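Local coordinates for protein prepilin (Salmonella typhi, PDB 3FHU) that probably builds the type IVB pilus as its major structural subunit, represented here by the globular part without the N-terminal membrane-spanning helix, at residues G8-N13 and V102-G107; V96-C101 and G146-V151. One frame throughout, in Å; residues are numbered along the deposited sequence.

Contact 1: G8-N13 and V102-G107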
loop_
_atom_site.group_PDB
_atom_site.type_symbol
_atom_site.label_atom_id
_atom_site.label_comp_id
_atom_site.label_asym_id
_atom_site.label_seq_id
_atom_site.Cartn_x
_atom_site.Cartn_y
_atom_site.Cartn_z
ATOM N N GLY A 8 10.544 -8.482 -7.116
ATOM C CA GLY A 8 9.131 -8.144 -7.163
ATOM C C GLY A 8 8.686 -7.318 -5.964
ATOM O O GLY A 8 7.980 -6.319 -6.119
ATOM N N THR A 9 9.095 -7.736 -4.766
ATOM C CA THR A 9 8.752 -7.025 -3.532
ATOM C C THR A 9 9.250 -5.596 -3.605
ATOM O O THR A 9 8.536 -4.660 -3.259
ATOM C CB THR A 9 9.405 -7.689 -2.286
ATOM O OG1 THR A 9 8.935 -9.032 -2.162
ATOM C CG2 THR A 9 9.041 -6.927 -1.010
ATOM N N GLU A 10 10.492 -5.442 -4.049
ATOM C CA GLU A 10 11.105 -4.137 -4.161
ATOM C C GLU A 10 10.320 -3.260 -5.126
ATOM O O GLU A 10 10.032 -2.115 -4.812
ATOM C CB GLU A 10 12.555 -4.262 -4.638
ATOM C CG GLU A 10 13.509 -5.008 -3.701
ATOM C CD GLU A 10 13.227 -6.502 -3.586
ATOM O OE1 GLU A 10 12.607 -7.084 -4.510
ATOM O OE2 GLU A 10 13.645 -7.105 -2.560
ATOM N N LEU A 11 9.975 -3.791 -6.298
ATOM C CA LEU A 11 9.221 -3.005 -7.273
ATOM C C LEU A 11 7.936 -2.464 -6.667
ATOM O O LEU A 11 7.616 -1.288 -6.801
ATOM C CB LEU A 11 8.872 -3.844 -8.501
ATOM C CG LEU A 11 9.894 -3.837 -9.632
ATOM C CD1 LEU A 11 9.520 -4.906 -10.671
ATOM C CD2 LEU A 11 9.951 -2.454 -10.262
ATOM N N THR A 12 7.208 -3.346 -5.996
ATOM C CA THR A 12 5.952 -2.986 -5.367
ATOM C C THR A 12 6.153 -1.943 -4.271
ATOM O O THR A 12 5.319 -1.052 -4.097
ATOM C CB THR A 12 5.281 -4.246 -4.810
ATOM O OG1 THR A 12 5.028 -5.149 -5.901
ATOM C CG2 THR A 12 3.968 -3.911 -4.099
ATOM N N ASN A 13 7.259 -2.042 -3.536
ATOM C CA ASN A 13 7.506 -1.067 -2.481
ATOM C C ASN A 13 7.693 0.331 -3.067
ATOM O O ASN A 13 7.122 1.304 -2.570
ATOM C CB ASN A 13 8.736 -1.444 -1.645
ATOM C CG ASN A 13 8.440 -2.532 -0.627
ATOM O OD1 ASN A 13 7.313 -2.656 -0.137
ATOM N ND2 ASN A 13 9.465 -3.309 -0.278
ATOM N N VAL A 102 18.658 -4.107 -12.925
ATOM C CA VAL A 102 18.037 -4.407 -14.210
ATOM C C VAL A 102 16.536 -4.668 -14.074
ATOM O O VAL A 102 15.728 -4.062 -14.773
ATOM C CB VAL A 102 18.697 -5.634 -14.858
ATOM C CG1 VAL A 102 18.078 -5.902 -16.222
ATOM C CG2 VAL A 102 20.201 -5.409 -14.976
ATOM N N SER A 103 16.180 -5.576 -13.168
ATOM C CA SER A 103 14.781 -5.943 -12.910
ATOM C C SER A 103 13.900 -4.773 -12.473
ATOM O O SER A 103 12.809 -4.575 -12.988
ATOM C CB SER A 103 14.712 -7.006 -11.817
ATOM O OG SER A 103 15.504 -8.131 -12.146
ATOM N N ILE A 104 14.385 -4.019 -11.498
ATOM C CA ILE A 104 13.653 -2.893 -10.948
ATOM C C ILE A 104 13.505 -1.752 -11.952
ATOM O O ILE A 104 12.415 -1.227 -12.149
ATOM C CB ILE A 104 14.364 -2.388 -9.662
ATOM C CG1 ILE A 104 14.375 -3.506 -8.605
ATOM C CG2 ILE A 104 13.689 -1.126 -9.150
ATOM C CD1 ILE A 104 15.227 -3.186 -7.361
ATOM N N SER A 105 14.603 -1.383 -12.606
ATOM C CA SER A 105 14.565 -0.294 -13.576
ATOM C C SER A 105 13.605 -0.581 -14.724
ATOM O O SER A 105 12.777 0.261 -15.061
ATOM C CB SER A 105 15.975 -0.002 -14.122
ATOM O OG SER A 105 16.508 -1.100 -14.840
ATOM N N THR A 106 13.711 -1.763 -15.327
ATOM C CA THR A 106 12.830 -2.123 -16.438
ATOM C C THR A 106 11.392 -2.282 -15.951
ATOM O O THR A 106 10.440 -1.924 -16.649
ATOM C CB THR A 106 13.286 -3.425 -17.100
ATOM O OG1 THR A 106 13.361 -4.457 -16.113
ATOM C CG2 THR A 106 14.652 -3.245 -17.735
ATOM N N GLY A 107 11.245 -2.816 -14.746
ATOM C CA GLY A 107 9.927 -2.983 -14.169
ATOM C C GLY A 107 9.274 -1.630 -13.941
ATOM O O GLY A 107 8.105 -1.422 -14.290
#
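Leu11 and Ile104 mark where helix 8-13 comes nearest to helix 102-107, their CA atoms 5.8 Å apart. The two axes approach to 9.5 Å, and their N-to-C directions diverge by 40°, a crossing angle of -40°. No hydrogen bond spans the gap, and aliphatic carbons meet both the side chain of Ile104 and the backbone of its helix. Leu11 does most of the work, because its branched end reaches over the turn formed by Ser103, Ile104 and Gly107. CD2 lies 3.3 Å from Ile104 O and 3.8 Å from Gly107 C, while CD1 sits 4.0 Å from Gly107 CA. Gly107 presents bare backbone here, which lets the leucine settle close to the helix. Ile104 answers with both of its branches. Its CG2 meets Leu11 CD2 at 4.1 Å; CG1 stands beside the backbone N (chi1 -62°) and carries CD1 the other way, to 4.0 Å from Glu10 CB. Glu10 thus lends only its aliphatic base to the interface, for its carboxylate turns off to bond Ser68 OG through OE2. On the far side of helix 102-107, Thr106 OG1 donates to Val102 O at 2.7 Å, and that carbonyl also takes Thr106 N from the opposite face of its plane. Ile104 also packs on Leu150 and Phe152 of strand 148-154, whereas Thr12 of helix 8-13 bonds Gly61 of the second subunit. With aliphatic side chains packed on each other and on the backbone of the helix turn 103-107, cohesion probably comes mainly from close packing and removal of aliphatic surface from water.

Contact 2: V96-C101 and G146-V151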
loop_
_atom_site.group_PDB
_atom_site.type_symbol
_atom_site.label_atom_id
_atom_site.label_comp_id
_atom_site.label_asym_id
_atom_site.label_seq_id
_atom_site.Cartn_x
_atom_site.Cartn_y
_atom_site.Cartn_z
ATOM N N VAL A 96 22.190 -0.645 -4.955
ATOM C CA VAL A 96 21.391 -1.703 -5.555
ATOM C C VAL A 96 22.265 -2.667 -6.360
ATOM O O VAL A 96 23.082 -2.238 -7.175
ATOM C CB VAL A 96 20.315 -1.102 -6.465
ATOM C CG1 VAL A 96 19.497 -2.211 -7.126
ATOM C CG2 VAL A 96 19.426 -0.183 -5.634
ATOM N N PRO A 97 22.112 -3.986 -6.123
ATOM C CA PRO A 97 22.885 -5.023 -6.825
ATOM C C PRO A 97 22.569 -5.062 -8.323
ATOM O O PRO A 97 21.488 -4.651 -8.747
ATOM C CB PRO A 97 22.472 -6.308 -6.109
ATOM C CG PRO A 97 22.162 -5.826 -4.712
ATOM C CD PRO A 97 21.358 -4.576 -5.004
ATOM N N GLN A 98 23.510 -5.577 -9.109
ATOM C CA GLN A 98 23.369 -5.643 -10.566
ATOM C C GLN A 98 22.036 -6.171 -11.079
ATOM O O GLN A 98 21.319 -5.473 -11.794
ATOM C CB GLN A 98 24.490 -6.487 -11.164
ATOM C CG GLN A 98 24.323 -6.793 -12.656
ATOM C CD GLN A 98 24.424 -5.561 -13.480
ATOM O OE1 GLN A 98 25.041 -4.591 -13.059
ATOM N NE2 GLN A 98 23.841 -5.584 -14.685
ATOM N N SER A 99 21.722 -7.413 -10.728
ATOM C CA SER A 99 20.486 -8.041 -11.165
ATOM C C SER A 99 19.255 -7.243 -10.785
ATOM O O SER A 99 18.392 -6.997 -11.615
ATOM C CB SER A 99 20.386 -9.448 -10.586
ATOM O OG SER A 99 21.539 -10.166 -10.963
ATOM N N ALA A 100 19.188 -6.843 -9.526
ATOM C CA ALA A 100 18.059 -6.082 -9.024
ATOM C C ALA A 100 17.901 -4.801 -9.840
ATOM O O ALA A 100 16.804 -4.447 -10.235
ATOM C CB ALA A 100 18.281 -5.755 -7.572
ATOM N N CYS A 101 19.011 -4.114 -10.080
ATOM C CA CYS A 101 19.007 -2.878 -10.857
ATOM C C CYS A 101 18.271 -3.078 -12.185
ATOM O O CYS A 101 17.362 -2.325 -12.522
ATOM C CB CYS A 101 20.450 -2.464 -11.107
ATOM S SG CYS A 101 20.743 -0.994 -12.125
ATOM N N GLY A 146 26.113 -3.964 -3.744
ATOM C CA GLY A 146 25.609 -3.336 -4.952
ATOM C C GLY A 146 26.265 -1.983 -5.167
ATOM O O GLY A 146 26.622 -1.314 -4.204
ATOM N N THR A 147 26.403 -1.585 -6.430
ATOM C CA THR A 147 27.044 -0.324 -6.782
ATOM C C THR A 147 26.141 0.612 -7.590
ATOM O O THR A 147 26.612 1.611 -8.125
ATOM C CB THR A 147 28.289 -0.577 -7.634
ATOM O OG1 THR A 147 27.915 -1.354 -8.778
ATOM C CG2 THR A 147 29.356 -1.322 -6.840
ATOM N N ASN A 148 24.854 0.294 -7.693
ATOM C CA ASN A 148 23.954 1.143 -8.467
ATOM C C ASN A 148 23.035 2.039 -7.645
ATOM O O ASN A 148 22.589 1.676 -6.566
ATOM C CB ASN A 148 23.097 0.282 -9.391
ATOM C CG ASN A 148 23.925 -0.521 -10.353
ATOM O OD1 ASN A 148 24.526 0.018 -11.262
ATOM N ND2 ASN A 148 23.979 -1.824 -10.136
ATOM N N THR A 149 22.771 3.219 -8.186
ATOM C CA THR A 149 21.863 4.179 -7.578
ATOM C C THR A 149 20.754 4.355 -8.612
ATOM O O THR A 149 21.033 4.711 -9.753
ATOM C CB THR A 149 22.519 5.559 -7.365
ATOM O OG1 THR A 149 23.690 5.418 -6.560
ATOM C CG2 THR A 149 21.564 6.493 -6.658
ATOM N N LEU A 150 19.511 4.081 -8.227
ATOM C CA LEU A 150 18.382 4.254 -9.136
ATOM C C LEU A 150 17.563 5.428 -8.606
ATOM O O LEU A 150 17.467 5.636 -7.395
ATOM C CB LEU A 150 17.493 2.993 -9.190
ATOM C CG LEU A 150 17.988 1.701 -9.871
ATOM C CD1 LEU A 150 16.971 0.575 -9.683
ATOM C CD2 LEU A 150 18.177 1.946 -11.356
ATOM N N VAL A 151 17.005 6.217 -9.518
ATOM C CA VAL A 151 16.175 7.343 -9.123
ATOM C C VAL A 151 14.899 7.318 -9.944
ATOM O O VAL A 151 14.947 7.178 -11.168
ATOM C CB VAL A 151 16.872 8.710 -9.361
ATOM C CG1 VAL A 151 15.982 9.829 -8.855
ATOM C CG2 VAL A 151 18.212 8.750 -8.652
#
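Val96 and Asn148 form an antiparallel, hydrogen-bonded pair where the end of strand 89-96 meets the start of strand 148-154. Val96 N donates to Asn148 O at 2.9 Å, nearly straight at 162° and directed at a lone pair in the carbonyl plane. The return bond, Asn148 N to Val96 O, is 3.1 Å long. Val96 O also accepts from the side chain of the same asparagine, whose ND2 lies 3.1 Å away and is tilted 28° from the carbonyl plane. Two donors of one residue therefore grip this oxygen, and Asn148 CG, set beside its own backbone N (chi1 -60°), carries the amide back to it. The other end of the amide is held as well, since OD1 accepts from Thr139 N; both ends being tied, the rotation of the group is fixed. Cys101 closes over this amide, with SG 3.7 Å from Asn148 CG, and its disulfide to Cys138 ties the helix to the segment that also supplies Thr139. SG touches Leu150 CD2 at 4.0 Å too, so the sulfur rests between a polar and an apolar residue of the strand. At the turn, Pro97 takes the N-cap position and packs its CA 3.7 Å from Gly146 CA. The first helical amide, Gln98 N, bonds Asp141 OD1, while Cys101 N reaches back to Pro97 O within the first turn. The arrangement is a strand-to-helix junction pinned to the neighbouring antiparallel strand, part of the alpha-beta globular domain of a type IV pilin, whose disulfide joins the C-terminal region to the rest.

Overall arrangement
Helix 98-111 belongs to both contacts: its first turn joins strand 148-154 in contact 2, and the following turns meet helix 8-25 in contact 1. The centres lie about 11 Å apart, yet the two touch directly, with Ile104 CG2 3.7 Å from Leu150 CD1 and Ser105 CB 4.0 Å from Leu150 CD2. Helix 98-111 thus lies beside the N-terminal helix while its Ile104 and Ser105 pack on the strand. The segments alternate along the chain, so the contacts bind together its beginning, middle and end. They differ in surroundings: helix 8-13 also faces the second subunit, whereas the segments of contact 2 meet nothing of it.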